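Isomerase/lactonizing enzyme (Agrobacterium tumefaciens, PDB 1RVK) is of unknown function but, as a magnesium-binding member of the enolase superfamily, probably acts on a carboxylate substrate by abstracting the proton next to the carboxylate. Local coordinates at residues Phe228-Glu233 against Pro253-Glu258; Gly167-Thr172 against Met204-His209; Cys276-Thr281 against Glu305-Gly310. All blocks are in the same frame, centred on the assembly; numbering follows the deposited sequence.

Contact 1: residues Phe228-Glu233 against Pro253-Glu258; sequences FDWIEE and PVVGPE. With MG (magnesium ion), chain B.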
loop_
_atom_site.group_PDB
_atom_site.type_symbol
_atom_site.label_atom_id
_atom_site.label_comp_id
_atom_site.label_asym_id
_atom_site.label_seq_id
_atom_site.Cartn_x
_atom_site.Cartn_y
_atom_site.Cartn_z
ATOM N N PHE A 228 18.097 -12.390 4.128
ATOM C CA PHE A 228 16.858 -11.669 3.846
ATOM C C PHE A 228 16.686 -11.441 2.345
ATOM O O PHE A 228 17.667 -11.268 1.620
ATOM C CB PHE A 228 16.835 -10.320 4.577
ATOM C CG PHE A 228 16.245 -10.382 5.961
ATOM C CD1 PHE A 228 15.274 -9.463 6.353
ATOM C CD2 PHE A 228 16.645 -11.360 6.867
ATOM C CE1 PHE A 228 14.704 -9.516 7.632
ATOM C CE2 PHE A 228 16.083 -11.423 8.149
ATOM C CZ PHE A 228 15.110 -10.500 8.531
ATOM N N ASP A 229 15.431 -11.437 1.896
ATOM C CA ASP A 229 15.085 -11.253 0.488
ATOM C C ASP A 229 15.300 -9.835 -0.020
ATOM O O ASP A 229 15.669 -9.639 -1.176
ATOM C CB ASP A 229 13.627 -11.647 0.249
ATOM C CG ASP A 229 13.452 -13.134 0.032
ATOM O OD1 ASP A 229 14.325 -13.914 0.469
ATOM O OD2 ASP A 229 12.428 -13.521 -0.572
ATOM N N TRP A 230 15.040 -8.845 0.822
ATOM C CA TRP A 230 15.252 -7.469 0.403
ATOM C C TRP A 230 15.280 -6.485 1.558
ATOM O O TRP A 230 14.815 -6.779 2.660
ATOM C CB TRP A 230 14.196 -7.037 -0.642
ATOM C CG TRP A 230 12.804 -6.641 -0.139
ATOM C CD1 TRP A 230 12.504 -5.735 0.846
ATOM C CD2 TRP A 230 11.543 -7.055 -0.689
ATOM N NE1 TRP A 230 11.141 -5.559 0.937
ATOM C CE2 TRP A 230 10.528 -6.356 0.006
ATOM C CE3 TRP A 230 11.172 -7.947 -1.708
ATOM C CZ2 TRP A 230 9.167 -6.522 -0.285
ATOM C CZ3 TRP A 230 9.815 -8.111 -1.997
ATOM C CH2 TRP A 230 8.833 -7.401 -1.285
ATOM N N ILE A 231 15.870 -5.328 1.294
ATOM C CA ILE A 231 15.947 -4.255 2.268
ATOM C C ILE A 231 15.122 -3.164 1.598
ATOM O O ILE A 231 15.311 -2.867 0.417
ATOM C CB ILE A 231 17.418 -3.809 2.515
ATOM C CG1 ILE A 231 17.447 -2.679 3.548
ATOM C CG2 ILE A 231 18.081 -3.406 1.209
ATOM C CD1 ILE A 231 18.848 -2.252 3.950
ATOM N N GLU A 232 14.188 -2.594 2.346
ATOM C CA GLU A 232 13.279 -1.592 1.807
ATOM C C GLU A 232 13.395 -0.194 2.413
ATOM O O GLU A 232 13.355 -0.028 3.627
ATOM C CB GLU A 232 11.851 -2.114 1.984
ATOM C CG GLU A 232 10.740 -1.258 1.396
ATOM C CD GLU A 232 9.392 -1.917 1.585
ATOM O OE1 GLU A 232 9.326 -3.164 1.563
ATOM O OE2 GLU A 232 8.394 -1.201 1.747
ATOM N N GLU A 233 13.533 0.798 1.536
ATOM C CA GLU A 233 13.613 2.212 1.913
ATOM C C GLU A 233 14.378 2.502 3.205
ATOM O O GLU A 233 13.818 3.021 4.166
ATOM C CB GLU A 233 12.186 2.782 2.007
ATOM C CG GLU A 233 12.101 4.301 2.114
ATOM C CD GLU A 233 10.679 4.837 1.953
ATOM O OE1 GLU A 233 10.519 6.076 1.946
ATOM O OE2 GLU A 233 9.724 4.033 1.837
ATOM N N PRO A 253 19.183 -7.563 -2.165
ATOM C CA PRO A 253 18.420 -6.716 -3.086
ATOM C C PRO A 253 17.793 -5.505 -2.398
ATOM O O PRO A 253 17.289 -5.597 -1.274
ATOM C CB PRO A 253 17.361 -7.669 -3.633
ATOM C CG PRO A 253 18.079 -8.996 -3.625
ATOM C CD PRO A 253 18.757 -8.970 -2.272
ATOM N N VAL A 254 17.845 -4.369 -3.087
ATOM C CA VAL A 254 17.257 -3.132 -2.597
ATOM C C VAL A 254 15.982 -2.930 -3.406
ATOM O O VAL A 254 16.013 -2.988 -4.634
ATOM C CB VAL A 254 18.199 -1.929 -2.836
ATOM C CG1 VAL A 254 17.481 -0.626 -2.512
ATOM C CG2 VAL A 254 19.440 -2.071 -1.977
ATOM N N VAL A 255 14.863 -2.706 -2.723
ATOM C CA VAL A 255 13.587 -2.498 -3.406
ATOM C C VAL A 255 13.128 -1.063 -3.193
ATOM O O VAL A 255 13.215 -0.539 -2.086
ATOM C CB VAL A 255 12.495 -3.452 -2.874
ATOM C CG1 VAL A 255 11.201 -3.259 -3.656
ATOM C CG2 VAL A 255 12.966 -4.881 -2.990
ATOM N N GLY A 256 12.656 -0.430 -4.260
ATOM C CA GLY A 256 12.196 0.942 -4.163
ATOM C C GLY A 256 11.910 1.524 -5.534
ATOM O O GLY A 256 12.097 0.847 -6.540
ATOM N N PRO A 257 11.433 2.776 -5.609
ATOM C CA PRO A 257 11.141 3.648 -4.474
ATOM C C PRO A 257 9.673 3.525 -4.080
ATOM O O PRO A 257 8.807 3.394 -4.942
ATOM C CB PRO A 257 11.471 5.025 -5.023
ATOM C CG PRO A 257 10.959 4.927 -6.435
ATOM C CD PRO A 257 11.356 3.522 -6.882
ATOM N N GLU A 258 9.386 3.559 -2.783
ATOM C CA GLU A 258 7.997 3.460 -2.360
ATOM C C GLU A 258 7.301 4.807 -2.251
ATOM O O GLU A 258 6.244 5.013 -2.850
ATOM C CB GLU A 258 7.872 2.757 -1.008
ATOM C CG GLU A 258 6.416 2.605 -0.586
ATOM C CD GLU A 258 6.260 2.088 0.817
ATOM O OE1 GLU A 258 6.748 0.978 1.089
ATOM O OE2 GLU A 258 5.644 2.786 1.646
HETATM MG MG MG B . 7.525 0.387 2.942
HETATM O O HOH W 1 9.259 1.785 2.791
HETATM O O HOH W 2 6.288 1.961 4.051
HETATM O O HOH W 3 5.877 -1.085 3.558
#

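Contact 2: residues Gly167-Thr172 against Met204-His209; sequences GIKLHT and MIDAFH. With MG (magnesium ion), chain B.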
loop_
_atom_site.group_PDB
_atom_site.type_symbol
_atom_site.label_atom_id
_atom_site.label_comp_id
_atom_site.label_asym_id
_atom_site.label_seq_id
_atom_site.Cartn_x
_atom_site.Cartn_y
_atom_site.Cartn_z
ATOM N N GLY A 167 5.855 -15.542 3.740
ATOM C CA GLY A 167 6.816 -14.454 3.775
ATOM C C GLY A 167 6.438 -13.511 4.901
ATOM O O GLY A 167 5.268 -13.415 5.254
ATOM N N ILE A 168 7.423 -12.821 5.466
ATOM C CA ILE A 168 7.182 -11.891 6.567
ATOM C C ILE A 168 8.079 -10.672 6.423
ATOM O O ILE A 168 9.279 -10.817 6.195
ATOM C CB ILE A 168 7.507 -12.550 7.929
ATOM C CG1 ILE A 168 6.594 -13.754 8.152
ATOM C CG2 ILE A 168 7.334 -11.534 9.063
ATOM C CD1 ILE A 168 6.985 -14.598 9.352
ATOM N N LYS A 169 7.505 -9.478 6.554
ATOM C CA LYS A 169 8.309 -8.264 6.464
ATOM C C LYS A 169 8.243 -7.490 7.771
ATOM O O LYS A 169 7.163 -7.235 8.304
ATOM C CB LYS A 169 7.839 -7.349 5.328
ATOM C CG LYS A 169 8.790 -6.164 5.110
ATOM C CD LYS A 169 8.450 -5.348 3.866
ATOM C CE LYS A 169 7.268 -4.415 4.097
ATOM N NZ LYS A 169 6.883 -3.706 2.838
ATOM N N LEU A 170 9.403 -7.118 8.294
ATOM C CA LEU A 170 9.431 -6.355 9.530
ATOM C C LEU A 170 9.567 -4.872 9.253
ATOM O O LEU A 170 10.310 -4.472 8.358
ATOM C CB LEU A 170 10.627 -6.747 10.403
ATOM C CG LEU A 170 10.897 -8.163 10.906
ATOM C CD1 LEU A 170 12.054 -8.090 11.894
ATOM C CD2 LEU A 170 9.669 -8.739 11.589
ATOM N N HIS A 171 8.819 -4.065 9.999
ATOM C CA HIS A 171 8.958 -2.613 9.942
ATOM C C HIS A 171 9.532 -2.462 11.346
ATOM O O HIS A 171 8.880 -2.853 12.315
ATOM C CB HIS A 171 7.610 -1.879 9.860
ATOM C CG HIS A 171 7.005 -1.858 8.490
ATOM N ND1 HIS A 171 6.215 -2.878 8.007
ATOM C CD2 HIS A 171 7.070 -0.933 7.500
ATOM C CE1 HIS A 171 5.817 -2.584 6.781
ATOM N NE2 HIS A 171 6.322 -1.409 6.449
ATOM N N THR A 172 10.746 -1.938 11.472
ATOM C CA THR A 172 11.344 -1.810 12.793
ATOM C C THR A 172 11.050 -0.492 13.511
ATOM O O THR A 172 10.164 0.255 13.099
ATOM C CB THR A 172 12.861 -2.098 12.727
ATOM O OG1 THR A 172 13.425 -1.489 11.557
ATOM C CG2 THR A 172 13.096 -3.604 12.658
HETATM N N MSE A 204 11.930 -10.022 4.983
HETATM C CA MSE A 204 12.296 -8.715 4.473
HETATM C C MSE A 204 12.228 -7.669 5.570
HETATM O O MSE A 204 11.588 -7.877 6.604
HETATM C CB MSE A 204 11.397 -8.351 3.297
HETATM C CG MSE A 204 11.594 -9.321 2.140
HETATM SE SE MSE A 204 10.258 -10.696 2.128
HETATM C CE MSE A 204 9.064 -9.435 1.371
ATOM N N ILE A 205 12.904 -6.547 5.349
ATOM C CA ILE A 205 12.941 -5.483 6.341
ATOM C C ILE A 205 12.741 -4.110 5.725
ATOM O O ILE A 205 13.348 -3.776 4.708
ATOM C CB ILE A 205 14.292 -5.499 7.120
ATOM C CG1 ILE A 205 14.403 -4.274 8.031
ATOM C CG2 ILE A 205 15.459 -5.534 6.146
ATOM C CD1 ILE A 205 13.509 -4.317 9.235
ATOM N N ASP A 206 11.870 -3.333 6.358
ATOM C CA ASP A 206 11.557 -1.970 5.949
ATOM C C ASP A 206 11.854 -1.166 7.212
ATOM O O ASP A 206 10.981 -0.955 8.051
ATOM C CB ASP A 206 10.080 -1.879 5.567
ATOM C CG ASP A 206 9.697 -0.534 4.984
ATOM O OD1 ASP A 206 8.523 -0.389 4.621
ATOM O OD2 ASP A 206 10.545 0.374 4.889
ATOM N N ALA A 207 13.106 -0.743 7.349
ATOM C CA ALA A 207 13.544 -0.006 8.528
ATOM C C ALA A 207 13.350 1.499 8.426
ATOM O O ALA A 207 12.798 1.997 7.451
ATOM C CB ALA A 207 15.009 -0.321 8.806
ATOM N N PHE A 208 13.793 2.207 9.461
ATOM C CA PHE A 208 13.724 3.670 9.523
ATOM C C PHE A 208 14.032 4.233 8.126
ATOM O O PHE A 208 15.100 3.989 7.571
ATOM C CB PHE A 208 14.739 4.148 10.564
ATOM C CG PHE A 208 14.852 5.634 10.680
ATOM C CD1 PHE A 208 16.020 6.280 10.283
ATOM C CD2 PHE A 208 13.817 6.388 11.225
ATOM C CE1 PHE A 208 16.156 7.659 10.435
ATOM C CE2 PHE A 208 13.944 7.767 11.377
ATOM C CZ PHE A 208 15.114 8.402 10.983
ATOM N N HIS A 209 13.091 4.994 7.571
ATOM C CA HIS A 209 13.207 5.534 6.213
ATOM C C HIS A 209 14.196 6.664 5.942
ATOM O O HIS A 209 14.240 7.172 4.819
ATOM C CB HIS A 209 11.834 6.012 5.732
ATOM C CG HIS A 209 10.707 5.097 6.089
ATOM N ND1 HIS A 209 10.618 3.802 5.627
ATOM C CD2 HIS A 209 9.596 5.307 6.836
ATOM C CE1 HIS A 209 9.501 3.254 6.072
ATOM N NE2 HIS A 209 8.862 4.146 6.808
HETATM MG MG MG B . 7.525 0.387 2.942
HETATM O O HOH W 3 5.877 -1.085 3.558
HETATM O O HOH W 4 14.244 0.983 12.132
HETATM O O HOH W 1 9.259 1.785 2.791
HETATM O O HOH W 2 6.288 1.961 4.051
#

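Contact 3: residues Cys276-Thr281 against Glu305-Gly310; sequences CDILRT and ECEVHG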
loop_
_atom_site.group_PDB
_atom_site.type_symbol
_atom_site.label_atom_id
_atom_site.label_comp_id
_atom_site.label_asym_id
_atom_site.label_seq_id
_atom_site.Cartn_x
_atom_site.Cartn_y
_atom_site.Cartn_z
ATOM N N CYS A 276 17.945 0.620 -7.819
ATOM C CA CYS A 276 17.319 -0.482 -7.098
ATOM C C CYS A 276 17.430 -1.776 -7.897
ATOM O O CYS A 276 17.699 -1.748 -9.100
ATOM C CB CYS A 276 15.845 -0.172 -6.838
ATOM S SG CYS A 276 14.879 0.095 -8.336
ATOM N N ASP A 277 17.224 -2.900 -7.217
ATOM C CA ASP A 277 17.284 -4.221 -7.841
ATOM C C ASP A 277 15.869 -4.728 -8.107
ATOM O O ASP A 277 15.652 -5.579 -8.971
ATOM C CB ASP A 277 18.005 -5.199 -6.915
ATOM C CG ASP A 277 19.388 -4.710 -6.529
ATOM O OD1 ASP A 277 20.268 -4.656 -7.416
ATOM O OD2 ASP A 277 19.587 -4.368 -5.343
ATOM N N ILE A 278 14.919 -4.204 -7.339
ATOM C CA ILE A 278 13.505 -4.553 -7.464
ATOM C C ILE A 278 12.774 -3.217 -7.394
ATOM O O ILE A 278 13.064 -2.399 -6.521
ATOM C CB ILE A 278 13.029 -5.430 -6.282
ATOM C CG1 ILE A 278 13.863 -6.710 -6.196
ATOM C CG2 ILE A 278 11.554 -5.769 -6.446
ATOM C CD1 ILE A 278 13.628 -7.502 -4.916
ATOM N N LEU A 279 11.836 -2.987 -8.307
ATOM C CA LEU A 279 11.099 -1.730 -8.313
ATOM C C LEU A 279 9.941 -1.795 -7.322
ATOM O O LEU A 279 9.551 -2.875 -6.872
ATOM C CB LEU A 279 10.558 -1.449 -9.718
ATOM C CG LEU A 279 10.123 -0.013 -10.035
ATOM C CD1 LEU A 279 11.336 0.914 -9.959
ATOM C CD2 LEU A 279 9.489 0.040 -11.430
ATOM N N ARG A 280 9.401 -0.636 -6.966
ATOM C CA ARG A 280 8.267 -0.602 -6.054
ATOM C C ARG A 280 7.270 0.429 -6.556
ATOM O O ARG A 280 7.644 1.435 -7.160
ATOM C CB ARG A 280 8.710 -0.252 -4.631
ATOM C CG ARG A 280 7.617 -0.440 -3.563
ATOM C CD ARG A 280 8.274 -0.734 -2.216
ATOM N NE ARG A 280 7.368 -0.926 -1.082
ATOM C CZ ARG A 280 6.525 -1.946 -0.927
ATOM N NH1 ARG A 280 5.771 -2.018 0.165
ATOM N NH2 ARG A 280 6.412 -2.883 -1.859
ATOM N N THR A 281 5.994 0.149 -6.333
ATOM C CA THR A 281 4.932 1.053 -6.731
ATOM C C THR A 281 3.816 0.834 -5.728
ATOM O O THR A 281 3.959 0.047 -4.793
ATOM C CB THR A 281 4.410 0.741 -8.154
ATOM O OG1 THR A 281 3.538 1.794 -8.584
ATOM C CG2 THR A 281 3.642 -0.582 -8.173
ATOM N N GLU A 305 10.974 -7.168 -11.273
ATOM C CA GLU A 305 9.743 -7.351 -10.528
ATOM C C GLU A 305 9.417 -5.976 -9.958
ATOM O O GLU A 305 10.300 -5.132 -9.809
ATOM C CB GLU A 305 9.933 -8.356 -9.392
ATOM C CG GLU A 305 9.886 -9.810 -9.840
ATOM C CD GLU A 305 10.224 -10.771 -8.716
ATOM O OE1 GLU A 305 11.314 -10.628 -8.119
ATOM O OE2 GLU A 305 9.404 -11.670 -8.432
ATOM N N CYS A 306 8.143 -5.738 -9.681
ATOM C CA CYS A 306 7.718 -4.470 -9.110
ATOM C C CYS A 306 6.745 -4.842 -8.004
ATOM O O CYS A 306 5.618 -5.253 -8.271
ATOM C CB CYS A 306 7.028 -3.605 -10.166
ATOM S SG CYS A 306 6.688 -1.916 -9.600
ATOM N N GLU A 307 7.200 -4.716 -6.763
ATOM C CA GLU A 307 6.386 -5.070 -5.608
ATOM C C GLU A 307 5.422 -3.945 -5.246
ATOM O O GLU A 307 5.815 -2.787 -5.114
ATOM C CB GLU A 307 7.299 -5.425 -4.436
ATOM C CG GLU A 307 8.247 -6.603 -4.738
ATOM C CD GLU A 307 7.511 -7.903 -5.043
ATOM O OE1 GLU A 307 6.508 -8.189 -4.359
ATOM O OE2 GLU A 307 7.940 -8.651 -5.951
ATOM N N VAL A 308 4.152 -4.305 -5.090
ATOM C CA VAL A 308 3.100 -3.335 -4.807
ATOM C C VAL A 308 2.907 -3.041 -3.331
ATOM O O VAL A 308 2.621 -3.936 -2.537
ATOM C CB VAL A 308 1.759 -3.802 -5.412
ATOM C CG1 VAL A 308 0.692 -2.735 -5.204
ATOM C CG2 VAL A 308 1.939 -4.094 -6.904
ATOM N N HIS A 309 3.073 -1.769 -2.978
ATOM C CA HIS A 309 2.931 -1.314 -1.603
ATOM C C HIS A 309 1.488 -1.095 -1.189
ATOM O O HIS A 309 0.738 -0.400 -1.877
ATOM C CB HIS A 309 3.681 0.004 -1.392
ATOM C CG HIS A 309 3.312 0.709 -0.121
ATOM N ND1 HIS A 309 2.804 1.989 -0.099
ATOM C CD2 HIS A 309 3.354 0.299 1.171
ATOM C CE1 HIS A 309 2.547 2.339 1.149
ATOM N NE2 HIS A 309 2.871 1.330 1.940
ATOM N N GLY A 310 1.109 -1.682 -0.058
ATOM C CA GLY A 310 -0.229 -1.481 0.461
ATOM C C GLY A 310 -1.239 -2.587 0.264
ATOM O O GLY A 310 -1.206 -3.319 -0.725
HETATM O O HOH W 5 13.698 -7.205 -10.197
HETATM O O HOH W 6 4.779 -5.094 -1.370
#

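Contact 1: residues Phe228-Glu233 against Pro253-Glu258
The magnesium site of an enolase-superfamily barrel is built here at the C-terminal ends of two neighbouring strands, where Glu232 and Glu258 meet across the metal. Glu232 OE2 binds magnesium at 2.2 Å and Glu258 OE1 at 2.1 Å, which brings these two oxygens within 2.8 Å of each other; the shared cation probably offsets their repulsion. The two carboxylate planes are turned 68° apart. Both glutamates reach the ion on long chains with CG anti to the backbone N (chi1 -176° in Glu232, -178° in Glu258), and Asp206 and three waters complete six ligands. Trp230 NE1 donates to the anti lone pair of Glu232 OE1, which lies out of the indole plane and also forms a salt bridge with Lys169; Arg280 NE donates to Glu258 OE1. Glu233 OE2 takes a 2.5 Å hydrogen bond from water 1, a metal ligand, while its OE1 is hydrogen-bonded to Ser259, so Glu233 stands in the second shell.

Behind the metal, strands 230-232 and 254-256 run parallel as the two strands of a right-handed beta-alpha-beta unit of the (beta/alpha)8 barrel, connected by helix 240-249. Ile231 makes both backbone bonds: its N donates to Pro253 O at 2.9 Å, and its O accepts from Val255 N at 3.2 Å. On the barrel interior, Val255 CG2 sits over one face of the Trp230 indole, 3.7 Å from the centroid of the five-membered ring, a CH-pi contact displaced toward the rim. On the outer face, Ile231 and Val254 lie side by side and point the same way, their CG2 methyls 3.7 Å apart, with Val254 continuing onto Tyr243 and Leu246 of the helix.

Contact 2: residues Gly167-Thr172 against Met204-His209
Strands 167-171 and 204-206 run parallel at 25° to each other, pairing Lys169 with Met204 and Leu170 with Ile205 through three backbone hydrogen bonds: Met204 N to Ile168 O, Leu170 N to Met204 O, and Asp206 N to Leu170 O, the last at 2.8 Å. With helix 183-197 they form a beta-alpha-beta unit of the enolase-type barrel, and Lys169, His171, Met204 and Asp206 all face its interior.

Asp206 has CG anti to the backbone N (chi1 -174°), which carries OD1 to the magnesium ion at 2.1 Å; OD2 accepts a hydrogen bond from water 1, another ligand of the metal. The His171 imidazole passes obliquely over Asp206, their planes 47° apart, with Asp206 CB over one ring face, 4.1 Å from the centroid. In the plane of the ring, at its edge, His171 NE2 meets the metal-bound water 3, while the other ring nitrogen, ND1, is hydrogen-bonded to Ile137 O, which helps to fix the rotation of the imidazole. Lys169 CG packs on Met204 CB at 3.9 Å, and the lysine chain passes at an angle across Asp206 CB, bending at chi3 so that Lys169 NZ donates to water 3 at 2.9 Å. The same ammonium forms a salt bridge with Glu329 and a hydrogen bond with Tyr134 OH, and so sits among carboxylates near the metal.

On the outer face, Ile205 CD1 touches Leu170 CB and Thr172 CG2, the latter at 3.5 Å, the Thr172 and Ile205 side chains crossing at about a right angle, with Val193 and Cys190 of helix 183-197 beyond. At the strand ends, water 4 joins the Thr172 hydroxyl to the backbone of Phe208, whose N donates to it at 3.0 Å.

Contact 3: residues Cys276-Thr281 against Glu305-Gly310
The Arg280 guanidinium has His309 CB over one face, 3.3 Å above its plane and displaced toward the rim, while water 6 lies in plane at its edge and accepts from NH2. The imidazole of His309 stands at 59° to this plane and turns its own edge to Arg280 NH1. Beside them Arg280 NH2 gives Glu307 O a weak hydrogen bond of 3.3 Å. Arg280 gets there by running extended from CG to NE, with CG anti to the backbone N (chi1 -170°), along the inner wall, and its NH1 forms a salt bridge with Glu329. His309 ND1 is hydrogen-bonded to Asp285, which helps to fix the ring.

These residues lie at the C-terminal ends of strands 278-281 and 306-308, a parallel pair of the (beta/alpha)8 barrel whose connection includes helix 289-301. Four backbone hydrogen bonds join them, ending in His309 N to Thr281 O at 2.7 Å. Glu307 O takes both Thr281 N and the weaker arginine bond.

On the helix-facing side, Cys306 SG fits between Leu279 and Thr281, 3.9 Å from Leu279 CD2 and 3.6 Å from Thr281 CG2, and Met296 and Ala299 of helix 289-301 cover Cys306. Toward the start of the pair, Ile278 CG2 packs on Glu307 CG at 3.8 Å; the Glu307 chain bends at chi2, and its two oxygens accept from the backbone N atoms of Arg326 and Trp327. Water 5 donates to Asp277 O and accepts from Glu305 N, which lies 2.9 Å from the water oxygen.

All three contacts are mainly buried and lie in one barrel sheet; strand 202-206 of contact 2 adjoins strand 230-232 of contact 1, and strand 254-256 of contact 1 adjoins strand 278-281 of contact 3. Contacts 1 and 2 supply the metal ligands directly and share three metal-bound waters, whereas contact 3 supplies no ligand and reaches the site through the guanidinium of Arg280. Lys169 of contact 2 and Arg280 come together beside the carboxylates of contact 1, probably drawn there by their acidic partners. The outer faces pack on helices, mostly through apolar side chains, with a threonine in contacts 2 and 3. Contact 3 has more partly exposed residues, Ile278 and Glu305 at one end and His309 at the other.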